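Local coordinates for protein putative N-acetylmuramoyl-L-alanine amidase (Neisseria meningitidis MC58, PDB 3CZX) that probably hydrolyses, as a zinc-dependent amidase, the bond between N-acetylmuramoyl and L-amino acid residues in cell-wall glycopeptides, at residues A[7-11]-A[34-38]. Numbering follows the deposited sequence.
Sequences CLTAG and RNIVA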
# COMPACT_ATOMS: atom_id res chain seq x y z
N CYS A 7 4.31 17.08 -7.91
CA CYS A 7 3.04 17.10 -7.19
C CYS A 7 2.32 15.79 -7.49
O CYS A 7 2.16 15.43 -8.65
CB CYS A 7 2.18 18.30 -7.61
SG CYS A 7 0.48 18.29 -7.01
N LEU A 8 1.93 15.07 -6.44
CA LEU A 8 1.13 13.87 -6.59
C LEU A 8 -0.12 13.96 -5.73
O LEU A 8 0.00 14.20 -4.50
CB LEU A 8 1.94 12.64 -6.14
CG LEU A 8 3.25 12.34 -6.86
CD1 LEU A 8 3.89 11.11 -6.26
CD2 LEU A 8 3.11 12.13 -8.40
N THR A 9 -1.29 13.74 -6.33
CA THR A 9 -2.52 13.68 -5.54
C THR A 9 -3.33 12.47 -5.89
O THR A 9 -3.01 11.76 -6.83
CB THR A 9 -3.32 14.98 -5.73
OG1 THR A 9 -3.70 15.12 -7.08
CG2 THR A 9 -2.43 16.19 -5.30
N ALA A 10 -4.37 12.20 -5.08
CA ALA A 10 -5.26 11.06 -5.29
C ALA A 10 -6.65 11.59 -5.58
O ALA A 10 -7.12 12.53 -4.93
CB ALA A 10 -5.30 10.12 -4.02
N GLY A 11 -7.33 10.97 -6.53
CA GLY A 11 -8.72 11.29 -6.77
C GLY A 11 -9.63 10.74 -5.70
O GLY A 11 -9.36 9.71 -5.09
N ARG A 34 -0.72 7.07 -5.09
CA ARG A 34 -0.07 8.33 -4.68
C ARG A 34 0.97 8.04 -3.57
O ARG A 34 2.14 8.47 -3.66
CB ARG A 34 -1.10 9.38 -4.26
CG ARG A 34 -0.48 10.63 -3.64
CD ARG A 34 -0.77 10.74 -2.15
NE ARG A 34 -2.10 11.26 -1.91
CZ ARG A 34 -3.00 10.75 -1.08
NH1 ARG A 34 -4.17 11.35 -0.97
NH2 ARG A 34 -2.78 9.64 -0.42
N ASN A 35 0.57 7.30 -2.54
CA ASN A 35 1.47 7.05 -1.40
C ASN A 35 2.72 6.31 -1.80
O ASN A 35 3.83 6.63 -1.32
CB ASN A 35 0.72 6.31 -0.28
CG ASN A 35 -0.21 7.21 0.50
OD1 ASN A 35 -0.23 8.40 0.31
ND2 ASN A 35 -1.03 6.62 1.39
N ILE A 36 2.55 5.27 -2.61
CA ILE A 36 3.68 4.39 -2.97
C ILE A 36 4.62 5.15 -3.89
O ILE A 36 5.85 5.14 -3.72
CB ILE A 36 3.23 3.08 -3.57
CG1 ILE A 36 2.40 2.30 -2.54
CG2 ILE A 36 4.41 2.26 -4.02
CD1 ILE A 36 1.71 1.11 -3.15
N VAL A 37 4.07 5.79 -4.92
CA VAL A 37 4.95 6.53 -5.81
C VAL A 37 5.67 7.63 -5.07
O VAL A 37 6.85 7.84 -5.31
CB VAL A 37 4.16 7.07 -7.03
CG1 VAL A 37 5.06 7.97 -7.92
CG2 VAL A 37 3.61 5.96 -7.87
N ALA A 38 4.98 8.33 -4.18
CA ALA A 38 5.59 9.43 -3.40
C ALA A 38 6.72 8.89 -2.54
O ALA A 38 7.83 9.46 -2.49
CB ALA A 38 4.53 10.10 -2.54
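Ala10 and Arg34 have the nearest CA atoms of the two segments, 5.9 Å apart. Strand 7-10 and helix 34-38 run nearly antiparallel at 158°, their axes 8.4 Å apart. Leu8 and Ala10 both direct their CB toward the helix. Leu8 CD1 meets the helix backbone at Ala38 N (3.6 Å) and also touches Ala38 CB. The same methyl lies 3.7 Å from Val37 CG1. Arg34 packs beside Leu8: with CG anti to the backbone N (chi1 172°), its CB and CG lie against the strand backbone, CG 3.7 Å from Leu8 O. Bends at chi2 and chi3 then carry the guanidinium past Ala10, whose CB lies over one face, off-centre toward the rim and 3.5 Å from NH1. On the helix itself, Arg34 NH2 donates to Asn35 OD1 (2.9 Å), meeting the amide oxygen from above its carbonyl plane. Asp52 pairs with Arg34 NE through OD1 and accepts from Ala10 N through OD2, so one carboxylate bridges helix and strand. Helix 26-45 here packs on strand 6-10 of a mixed sheet, consistent with the alpha/beta fold of Amidase_3 enzymes; Ala10 lies about 10 Å from the zinc ion bound by His12, Glu26 and His78.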